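Local coordinates for protein putative PLP-dependent aminotransferase (Bacillus cereus ATCC 10987, PDB 3JU7) that probably works as a pyridoxal-phosphate-dependent aminotransferase of the DegT/DnrJ/EryC1/StrS family, moving amino groups between substrates, at residues 29-34 against 236-241; 216-221 against 232-237; 55-60 against 211-216; 48-53 against 164-169. All coordinates share one frame; numbering follows the deposited sequence.

Contact 1 of 4, residues 29-34 against 236-241; sequences HIYTNY and SEYAAA. With ACT (acetate ion), chain F.
The first turn of helix 237-248, with S236 as its N-cap, sits against the loop 29-34, and E237 and Y31 are the residues that join the two. E237 N donates to Y31 O over 2.8 Å, with an N-H...O angle of 164°; the donor lies well above the carbonyl plane. A first-turn amide, which has no acceptor within its own helix, thus finds one in the loop. S236 OG takes the neighbouring task and accepts from A239 N at 3.2 Å, the classic capping bond.

The side chain of E237 leaves beside its backbone N and folds again at chi2 (-67°), which lays CG against I30 O at 3.5 Å and turns the carboxylate along the loop. There a water bridges the loop backbone and the carboxylate, donating to I30 O and, at 2.6 Å, to E237 OE2. The same carboxylate accepts from the backbone N atoms of I37 and N38 at the start of helix 36-48, the helix that follows the loop.

Y31 and Y238 lie alongside each other and point the same way, with Y238 OH 3.3 Å from Y31 CD1 in an oblique approach. Y238 OH goes on to T12 OG1 of the second subunit, and T32 OG1 bonds to E197 of that subunit. N33 ND2 holds an acetate oxygen at 2.9 Å in a nearly straight hydrogen bond. The motif is an N-capped helix start whose next amide is taken by a loop carbonyl, placed at the dimer interface of what is probably a fold type I aminotransferase.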
# COMPACT_ATOMS: atom_id res chain seq x y z
N HIS A 29 5.28 18.60 12.22
CA HIS A 29 4.52 17.48 12.80
C HIS A 29 3.39 17.04 11.87
O HIS A 29 2.34 16.71 12.34
CB HIS A 29 3.93 17.83 14.17
CG HIS A 29 4.98 18.03 15.21
ND1 HIS A 29 5.31 17.05 16.11
CD2 HIS A 29 5.81 19.07 15.45
CE1 HIS A 29 6.30 17.49 16.88
NE2 HIS A 29 6.61 18.71 16.50
N ILE A 30 3.62 17.06 10.57
CA ILE A 30 2.66 16.47 9.62
C ILE A 30 3.55 15.46 8.89
O ILE A 30 4.61 15.82 8.34
CB ILE A 30 2.04 17.50 8.65
CG1 ILE A 30 1.42 18.68 9.42
CG2 ILE A 30 1.02 16.84 7.73
CD1 ILE A 30 0.78 19.71 8.56
N TYR A 31 3.13 14.20 8.98
CA TYR A 31 3.90 13.06 8.52
C TYR A 31 3.28 12.25 7.38
O TYR A 31 4.00 11.48 6.74
CB TYR A 31 4.14 12.11 9.69
CG TYR A 31 4.79 12.81 10.84
CD1 TYR A 31 6.15 13.09 10.83
CD2 TYR A 31 4.05 13.22 11.93
CE1 TYR A 31 6.75 13.79 11.88
CE2 TYR A 31 4.65 13.89 13.00
CZ TYR A 31 6.00 14.18 12.97
OH TYR A 31 6.59 14.83 14.04
N THR A 32 1.99 12.40 7.13
CA THR A 32 1.34 11.68 6.05
C THR A 32 -0.04 12.28 5.72
O THR A 32 -0.35 13.39 6.15
CB THR A 32 1.21 10.15 6.40
OG1 THR A 32 0.67 9.42 5.27
CG2 THR A 32 0.38 9.99 7.69
N ASN A 33 -0.84 11.55 4.94
CA ASN A 33 -2.20 11.98 4.57
C ASN A 33 -2.22 13.29 3.77
O ASN A 33 -2.80 14.30 4.20
CB ASN A 33 -3.11 12.03 5.82
CG ASN A 33 -3.39 10.62 6.40
OD1 ASN A 33 -2.55 9.70 6.32
ND2 ASN A 33 -4.58 10.44 6.98
N TYR A 34 -1.55 13.28 2.62
CA TYR A 34 -1.53 14.42 1.71
C TYR A 34 -1.00 15.69 2.39
O TYR A 34 -1.57 16.78 2.27
CB TYR A 34 -2.92 14.62 1.13
CG TYR A 34 -3.51 13.35 0.50
CD1 TYR A 34 -2.90 12.72 -0.57
CD2 TYR A 34 -4.69 12.81 0.95
CE1 TYR A 34 -3.45 11.59 -1.18
CE2 TYR A 34 -5.24 11.65 0.35
CZ TYR A 34 -4.61 11.06 -0.72
OH TYR A 34 -5.13 9.91 -1.33
N SER A 236 3.62 8.56 2.50
CA SER A 236 4.12 9.40 3.58
C SER A 236 4.81 10.70 3.12
O SER A 236 5.24 10.85 1.96
CB SER A 236 5.03 8.61 4.54
OG SER A 236 6.32 8.41 4.02
N GLU A 237 4.92 11.64 4.05
CA GLU A 237 5.72 12.88 3.83
C GLU A 237 7.21 12.55 3.59
O GLU A 237 7.90 13.20 2.84
CB GLU A 237 5.59 13.75 5.05
CG GLU A 237 4.24 14.47 5.18
CD GLU A 237 4.03 15.52 4.08
OE1 GLU A 237 3.62 15.18 2.94
OE2 GLU A 237 4.27 16.69 4.37
N TYR A 238 7.67 11.46 4.21
CA TYR A 238 9.03 11.06 4.08
C TYR A 238 9.36 10.59 2.65
O TYR A 238 10.36 11.02 2.06
CB TYR A 238 9.31 9.96 5.09
CG TYR A 238 9.18 10.36 6.55
CD1 TYR A 238 10.12 11.20 7.15
CD2 TYR A 238 8.15 9.85 7.37
CE1 TYR A 238 10.04 11.54 8.48
CE2 TYR A 238 8.07 10.19 8.70
CZ TYR A 238 9.02 11.04 9.26
OH TYR A 238 8.97 11.41 10.57
N ALA A 239 8.51 9.72 2.10
CA ALA A 239 8.60 9.33 0.71
C ALA A 239 8.52 10.55 -0.21
O ALA A 239 9.35 10.68 -1.11
CB ALA A 239 7.52 8.30 0.35
N ALA A 240 7.59 11.47 0.02
CA ALA A 240 7.53 12.71 -0.80
C ALA A 240 8.81 13.52 -0.73
O ALA A 240 9.23 14.11 -1.72
CB ALA A 240 6.39 13.58 -0.39
N ALA A 241 9.43 13.56 0.45
CA ALA A 241 10.71 14.27 0.66
C ALA A 241 11.77 13.74 -0.31
O ALA A 241 12.44 14.51 -0.99
CB ALA A 241 11.20 14.10 2.12
C ACT F . -4.95 6.54 8.26
O ACT F . -5.19 7.70 7.77
OXT ACT F . -4.30 5.74 7.55
CH3 ACT F . -5.38 6.14 9.64
O HOH W 1 5.04 17.83 6.63

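Contact 2 of 4, residues 216-221 against 232-237; sequences GNFGFD and NCKMSE. With ACT (acetate ion), chain F.
G216 O is the point on which 216-221 and 232-237 converge. C233 N donates to it at 3.1 Å with a 160° N-H...O angle, N232 CA adds a CA-H...O contact, and K234 CG closes in at 3.2 Å. The bond belongs to a single beta bridge between N217 and N232, while C233 SG rests 3.5 Å from G216 CA.

Beyond the backbone, F218 and N232 run side by side, F218 CZ meeting N232 CB at 3.9 Å, and N217 OD1 lies across the aliphatic end of K234. That lysine bends at chi3 (-83°) and chi4 (76°), curling its ammonium back over N232. N232 OD1 accepts from K234 N at 3.0 Å in an Asx turn, and the curl adds K234 NZ at 2.9 Å, the two donors arriving from opposite faces of the amide. NZ also grips acetate OXT at 2.8 Å, an oxygen that sits near the plane of the F218 ring at its edge.

Further out, a type I' turn from N217 to F220 presents F218, whose CB covers a face of F220. E197 of the second subunit forms a salt bridge with K234 NZ and accepts from N232 ND2. N232 ND2 also bonds to the pyridoxal-phosphate-lysine of that subunit, which identifies this bridged loop as a wall of the partner's cofactor site, the shared active site characteristic of fold type I aminotransferases.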
# COMPACT_ATOMS: atom_id res chain seq x y z
N GLY A 216 -7.91 6.48 -1.85
CA GLY A 216 -6.71 6.11 -1.12
C GLY A 216 -6.69 6.52 0.34
O GLY A 216 -5.71 6.24 1.03
N ASN A 217 -7.74 7.21 0.78
CA ASN A 217 -7.96 7.60 2.17
C ASN A 217 -9.35 7.11 2.57
O ASN A 217 -10.21 7.88 3.01
CB ASN A 217 -7.84 9.15 2.33
CG ASN A 217 -7.95 9.62 3.79
OD1 ASN A 217 -7.46 8.97 4.73
ND2 ASN A 217 -8.59 10.75 3.98
N PHE A 218 -9.58 5.80 2.35
CA PHE A 218 -10.76 5.11 2.84
C PHE A 218 -12.10 5.58 2.26
O PHE A 218 -13.15 5.40 2.89
CB PHE A 218 -10.79 5.20 4.39
CG PHE A 218 -9.47 4.91 5.04
CD1 PHE A 218 -9.01 3.60 5.15
CD2 PHE A 218 -8.67 5.92 5.50
CE1 PHE A 218 -7.81 3.32 5.73
CE2 PHE A 218 -7.44 5.63 6.08
CZ PHE A 218 -7.02 4.31 6.19
N GLY A 219 -12.09 6.15 1.06
CA GLY A 219 -13.33 6.68 0.49
C GLY A 219 -13.95 7.86 1.24
O GLY A 219 -15.14 8.14 1.11
N PHE A 220 -13.14 8.54 2.05
CA PHE A 220 -13.63 9.58 2.94
C PHE A 220 -13.94 10.85 2.22
O PHE A 220 -13.18 11.27 1.39
CB PHE A 220 -12.59 9.94 4.01
CG PHE A 220 -12.51 8.97 5.14
CD1 PHE A 220 -13.49 7.99 5.33
CD2 PHE A 220 -11.48 9.09 6.07
CE1 PHE A 220 -13.40 7.09 6.44
CE2 PHE A 220 -11.38 8.20 7.16
CZ PHE A 220 -12.34 7.21 7.34
N ASP A 221 -15.08 11.42 2.58
CA ASP A 221 -15.52 12.76 2.19
C ASP A 221 -15.01 13.70 3.25
O ASP A 221 -14.21 13.29 4.09
CB ASP A 221 -17.06 12.86 2.04
CG ASP A 221 -17.84 12.66 3.36
OD1 ASP A 221 -17.22 12.58 4.44
OD2 ASP A 221 -19.09 12.56 3.31
N ASN A 232 -6.23 2.19 1.92
CA ASN A 232 -5.11 3.10 2.22
C ASN A 232 -4.01 2.89 1.23
O ASN A 232 -3.39 1.80 1.22
CB ASN A 232 -4.50 2.80 3.58
CG ASN A 232 -3.46 3.84 4.02
OD1 ASN A 232 -3.12 4.78 3.28
ND2 ASN A 232 -2.98 3.70 5.29
N CYS A 233 -3.76 3.89 0.40
CA CYS A 233 -2.59 3.88 -0.48
C CYS A 233 -1.90 5.23 -0.43
O CYS A 233 -1.29 5.64 -1.40
CB CYS A 233 -2.96 3.51 -1.91
SG CYS A 233 -3.96 4.80 -2.78
N LYS A 234 -1.98 5.89 0.74
CA LYS A 234 -1.32 7.16 0.99
C LYS A 234 0.20 6.99 1.08
O LYS A 234 0.70 6.09 1.74
CB LYS A 234 -1.86 7.82 2.28
CG LYS A 234 -3.37 8.08 2.22
CD LYS A 234 -3.99 8.56 3.49
CE LYS A 234 -4.35 7.48 4.49
NZ LYS A 234 -3.24 6.94 5.22
N MSE A 235 0.87 7.92 0.44
CA MSE A 235 2.31 8.08 0.51
C MSE A 235 2.68 9.01 1.67
O MSE A 235 2.15 10.13 1.80
CB MSE A 235 2.84 8.66 -0.82
CG MSE A 235 4.31 9.06 -0.78
SE MSE A 235 5.07 9.81 -2.37
CE MSE A 235 5.06 8.16 -3.35
N SER A 236 3.62 8.56 2.50
CA SER A 236 4.12 9.40 3.58
C SER A 236 4.81 10.70 3.12
O SER A 236 5.24 10.85 1.96
CB SER A 236 5.03 8.61 4.54
OG SER A 236 6.32 8.41 4.02
N GLU A 237 4.92 11.64 4.05
CA GLU A 237 5.72 12.88 3.83
C GLU A 237 7.21 12.55 3.59
O GLU A 237 7.90 13.20 2.84
CB GLU A 237 5.59 13.75 5.05
CG GLU A 237 4.24 14.47 5.18
CD GLU A 237 4.03 15.52 4.08
OE1 GLU A 237 3.62 15.18 2.94
OE2 GLU A 237 4.27 16.69 4.37
C ACT F . -4.95 6.54 8.26
O ACT F . -5.19 7.70 7.77
OXT ACT F . -4.30 5.74 7.55
CH3 ACT F . -5.38 6.14 9.64

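Contact 3 of 4, residues 55-60 against 211-216; sequences AVTTVA and RIKRMG
T57 and K213 slide past one another in opposite directions, the threonine rising from strand 55-59 while the lysine reaches down from helix 206-215. Their overlap brings K213 CG to 3.2 Å from T57 OG1, yet the chain continues beyond it and then doubles back. The model turns the end back through an unusual, nearly eclipsed chi4 (7°), so its exact pose is uncertain; NZ is then a donor to T57 OG1 at 2.6 Å. The hydroxyl in turn donates to T58 O, 3.2 Å from T57 OG1, with the donor tilted slightly from the carbonyl plane. Ammonium, hydroxyl and carbonyl thus form a short chain of hydrogen bonds that fixes the rotation of the threonine.

T57 meets I212 differently. These side chains cross at about a right angle, methyl against methyl, with T57 CG2 and I212 CG2 3.6 Å apart. The division follows from the T57 rotamer: OG1 stands anti to the backbone N (chi1 -169°) and faces the lysine, leaving CG2 for the isoleucine.

Strand and helix run almost parallel, their short axes 15° apart and 9.0 Å from each other at closest approach. Here a helix layer packs on the central sheet of the alpha/beta/alpha large domain, in which strand 199-203, the neighbour of 55-59, runs antiparallel to the strands on both its sides, as in fold type I enzymes. I212 also packs on I201 of that strand and on A68 of helix 62-73.

V56 and T58 point the other way, to helix 36-48. E42 of that helix forms a salt bridge with K213 NZ and accepts from T58 N.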
# COMPACT_ATOMS: atom_id res chain seq x y z
N ALA A 55 -3.88 16.59 -13.62
CA ALA A 55 -3.66 16.49 -12.20
C ALA A 55 -2.98 15.17 -11.89
O ALA A 55 -3.14 14.17 -12.62
CB ALA A 55 -4.98 16.57 -11.43
N VAL A 56 -2.25 15.15 -10.78
CA VAL A 56 -1.61 13.94 -10.33
C VAL A 56 -1.94 13.65 -8.86
O VAL A 56 -2.27 14.57 -8.05
CB VAL A 56 -0.06 14.02 -10.47
CG1 VAL A 56 0.39 14.22 -11.96
CG2 VAL A 56 0.46 15.11 -9.57
N THR A 57 -1.82 12.37 -8.49
CA THR A 57 -1.76 12.05 -7.08
C THR A 57 -0.67 11.03 -6.82
O THR A 57 -0.47 10.09 -7.61
CB THR A 57 -3.10 11.54 -6.54
OG1 THR A 57 -3.00 11.49 -5.12
CG2 THR A 57 -3.48 10.09 -7.14
N THR A 58 0.06 11.21 -5.71
CA THR A 58 1.01 10.17 -5.28
C THR A 58 0.21 8.98 -4.74
O THR A 58 -0.95 9.14 -4.38
CB THR A 58 1.97 10.67 -4.23
OG1 THR A 58 1.24 11.11 -3.08
CG2 THR A 58 2.83 11.86 -4.78
N VAL A 59 0.81 7.79 -4.76
CA VAL A 59 0.24 6.60 -4.11
C VAL A 59 1.38 5.84 -3.45
O VAL A 59 2.54 6.12 -3.73
CB VAL A 59 -0.52 5.70 -5.09
CG1 VAL A 59 -1.78 6.42 -5.58
CG2 VAL A 59 0.38 5.27 -6.25
N ALA A 60 1.08 4.87 -2.58
CA ALA A 60 2.13 4.25 -1.79
C ALA A 60 3.00 3.33 -2.63
O ALA A 60 4.17 3.12 -2.31
CB ALA A 60 1.54 3.52 -0.61
N ARG A 211 -11.06 12.15 -6.89
CA ARG A 211 -11.74 10.98 -6.38
C ARG A 211 -10.74 9.91 -5.97
O ARG A 211 -10.89 9.30 -4.91
CB ARG A 211 -12.73 10.45 -7.43
CG ARG A 211 -13.67 9.48 -6.89
CD ARG A 211 -14.95 9.45 -7.69
NE ARG A 211 -15.74 10.62 -7.39
CZ ARG A 211 -16.72 11.07 -8.16
NH1 ARG A 211 -17.05 10.44 -9.29
NH2 ARG A 211 -17.39 12.16 -7.78
N ILE A 212 -9.71 9.67 -6.78
CA ILE A 212 -8.71 8.66 -6.43
C ILE A 212 -8.10 9.05 -5.08
O ILE A 212 -7.80 8.19 -4.26
CB ILE A 212 -7.55 8.55 -7.47
CG1 ILE A 212 -7.97 7.75 -8.68
CG2 ILE A 212 -6.29 7.90 -6.80
CD1 ILE A 212 -7.75 6.27 -8.61
N LYS A 213 -7.90 10.35 -4.87
CA LYS A 213 -7.35 10.82 -3.61
C LYS A 213 -8.20 10.33 -2.45
O LYS A 213 -7.68 9.83 -1.45
CB LYS A 213 -7.18 12.35 -3.60
CG LYS A 213 -5.80 12.76 -4.11
CD LYS A 213 -5.68 14.23 -4.53
CE LYS A 213 -4.26 14.83 -4.39
NZ LYS A 213 -3.16 13.86 -4.03
N ARG A 214 -9.51 10.47 -2.59
CA ARG A 214 -10.39 10.05 -1.53
C ARG A 214 -10.35 8.54 -1.38
O ARG A 214 -10.33 8.06 -0.25
CB ARG A 214 -11.82 10.46 -1.83
CG ARG A 214 -12.09 11.97 -1.72
CD ARG A 214 -13.61 12.15 -1.85
NE ARG A 214 -13.98 13.55 -1.94
CZ ARG A 214 -15.20 14.02 -1.75
NH1 ARG A 214 -16.21 13.22 -1.45
NH2 ARG A 214 -15.40 15.33 -1.82
N MSE A 215 -10.34 7.81 -2.50
CA MSE A 215 -10.27 6.34 -2.45
C MSE A 215 -9.05 5.82 -1.66
O MSE A 215 -9.15 4.89 -0.90
CB MSE A 215 -10.27 5.75 -3.86
CG MSE A 215 -11.60 5.87 -4.52
SE MSE A 215 -11.59 5.22 -6.33
CE MSE A 215 -10.89 3.36 -5.98
N GLY A 216 -7.91 6.48 -1.85
CA GLY A 216 -6.71 6.11 -1.12
C GLY A 216 -6.69 6.52 0.34
O GLY A 216 -5.71 6.24 1.03

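Contact 4 of 4, residues 48-53 against 164-169; sequences GFFQNR and PGFGLM
The ring of F49 drives its edge into the face of F166, an offset edge-to-face pair with centroids 5.0 Å apart and planes at 81°, while H174 stacks on F49. The leading atoms are on one side of the F49 ring: F49 CE2 comes within 3.3 Å of F166 CE2, and F49 CD2 lies equally near F166 CZ, so the packing is tight. On the far side of the F49 ring, M169, present as selenomethionine, lays its CE 3.6 Å from F49 CD1 in an oblique approach; bends at chi2 (-74°) and chi3 bring the methyl there. F50 joins more loosely. Its CE2 stands at the edge of the F166 ring, near the ring plane and 4.5 Å from F166 CE1, while F49 CB covers one face of F50.

F166 gains its position from the backbone that carries it. It is the second residue of a type II turn closed by L168 N donating to G165 O at 3.1 Å, and G167, with positive phi (91°), occupies the third place. CG of F166 stands anti to the backbone N, swinging the ring toward the two phenylalanines.

H174 also meets F166 edge-to-face and accepts from G167 N. Y185, F187 and F193 set further edge-to-face contacts around F166. The chemistry implies that apolar ring packing joins the two segments directly, while the turn's own bond and that from G167 N to H174 hold F166 in place.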
# COMPACT_ATOMS: atom_id res chain seq x y z
N GLY A 48 6.65 20.78 -13.65
CA GLY A 48 7.87 20.31 -14.26
C GLY A 48 7.61 19.39 -15.43
O GLY A 48 8.26 19.52 -16.45
N PHE A 49 6.65 18.48 -15.29
CA PHE A 49 6.41 17.51 -16.34
C PHE A 49 5.14 17.72 -17.16
O PHE A 49 5.18 17.50 -18.38
CB PHE A 49 6.42 16.09 -15.76
CG PHE A 49 7.79 15.61 -15.31
CD1 PHE A 49 8.94 15.97 -15.99
CD2 PHE A 49 7.92 14.77 -14.23
CE1 PHE A 49 10.19 15.52 -15.56
CE2 PHE A 49 9.18 14.31 -13.83
CZ PHE A 49 10.30 14.69 -14.48
N PHE A 50 4.03 18.10 -16.53
CA PHE A 50 2.75 18.03 -17.23
C PHE A 50 2.16 19.34 -17.70
O PHE A 50 0.97 19.42 -17.99
CB PHE A 50 1.74 17.28 -16.39
CG PHE A 50 2.08 15.83 -16.19
CD1 PHE A 50 1.93 14.93 -17.22
CD2 PHE A 50 2.55 15.36 -14.96
CE1 PHE A 50 2.23 13.58 -17.03
CE2 PHE A 50 2.85 14.01 -14.78
CZ PHE A 50 2.69 13.13 -15.81
N GLN A 51 3.02 20.36 -17.78
CA GLN A 51 2.67 21.67 -18.29
C GLN A 51 1.44 22.20 -17.58
O GLN A 51 0.65 22.91 -18.19
CB GLN A 51 2.45 21.62 -19.82
CG GLN A 51 3.71 21.26 -20.62
CD GLN A 51 3.41 20.96 -22.10
OE1 GLN A 51 2.62 21.66 -22.73
NE2 GLN A 51 4.03 19.92 -22.65
N ASN A 52 1.28 21.86 -16.30
CA ASN A 52 0.15 22.31 -15.52
C ASN A 52 -1.19 22.08 -16.19
O ASN A 52 -2.11 22.91 -16.09
CB ASN A 52 0.29 23.83 -15.20
CG ASN A 52 1.27 24.09 -14.07
OD1 ASN A 52 1.24 23.42 -13.03
ND2 ASN A 52 2.15 25.03 -14.29
N ARG A 53 -1.31 20.95 -16.89
CA ARG A 53 -2.55 20.53 -17.47
C ARG A 53 -2.80 19.10 -16.98
O ARG A 53 -1.96 18.20 -17.17
CB ARG A 53 -2.48 20.55 -19.00
CG ARG A 53 -2.13 21.87 -19.61
CD ARG A 53 -2.63 21.93 -21.08
NE ARG A 53 -2.04 20.89 -21.91
CZ ARG A 53 -0.83 20.96 -22.47
NH1 ARG A 53 -0.05 22.03 -22.28
NH2 ARG A 53 -0.40 19.96 -23.22
N PRO A 164 7.36 1.74 -15.35
CA PRO A 164 8.76 2.15 -15.42
C PRO A 164 9.10 3.40 -16.24
O PRO A 164 10.27 3.65 -16.51
CB PRO A 164 9.44 0.92 -16.03
CG PRO A 164 8.40 0.19 -16.76
CD PRO A 164 7.06 0.62 -16.27
N GLY A 165 8.10 4.19 -16.59
CA GLY A 165 8.28 5.22 -17.60
C GLY A 165 8.21 6.64 -17.11
O GLY A 165 8.14 7.53 -17.92
N PHE A 166 8.23 6.88 -15.80
CA PHE A 166 8.22 8.26 -15.34
C PHE A 166 9.50 8.94 -15.77
O PHE A 166 10.58 8.39 -15.63
CB PHE A 166 8.07 8.33 -13.82
CG PHE A 166 7.73 9.67 -13.32
CD1 PHE A 166 6.47 10.21 -13.56
CD2 PHE A 166 8.66 10.41 -12.59
CE1 PHE A 166 6.15 11.47 -13.09
CE2 PHE A 166 8.36 11.66 -12.13
CZ PHE A 166 7.10 12.20 -12.37
N GLY A 167 9.38 10.17 -16.22
CA GLY A 167 10.50 10.92 -16.70
C GLY A 167 10.71 10.75 -18.19
O GLY A 167 11.61 11.34 -18.73
N LEU A 168 9.89 9.94 -18.86
CA LEU A 168 10.00 9.72 -20.32
C LEU A 168 9.44 10.90 -21.13
O LEU A 168 8.23 11.17 -21.14
CB LEU A 168 9.28 8.44 -20.74
CG LEU A 168 9.31 8.12 -22.22
CD1 LEU A 168 10.78 8.02 -22.73
CD2 LEU A 168 8.51 6.79 -22.47
N MSE A 169 10.35 11.56 -21.83
CA MSE A 169 10.10 12.74 -22.67
C MSE A 169 10.32 12.43 -24.14
O MSE A 169 11.23 11.70 -24.50
CB MSE A 169 11.12 13.81 -22.32
CG MSE A 169 11.20 14.15 -20.85
SE MSE A 169 9.67 15.17 -20.38
CE MSE A 169 10.55 16.36 -19.16

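In the fold
Contacts 1, 2 and 3 form a continuous cluster, whereas contact 4 lies deeper in the chain, about 22 Å from contact 1 between centres. Contacts 1 and 2 share S236 and E237 and the acetate, and N33 OD1 lies 3.1 Å from K234 NZ, a probable hydrogen bond. Contact 3 follows through G216, with its centre about 7 Å from that of contact 2, and Y34 OH reaches K213 O at 2.6 Å. Contact 4 joins the series through V56 CG1, 3.8 Å from F50 CE2. Contacts 1 and 2 both face the second subunit, where contact 2 reaches the cofactor; contacts 3 and 4 stay within one chain, packing its large domain behind that interface.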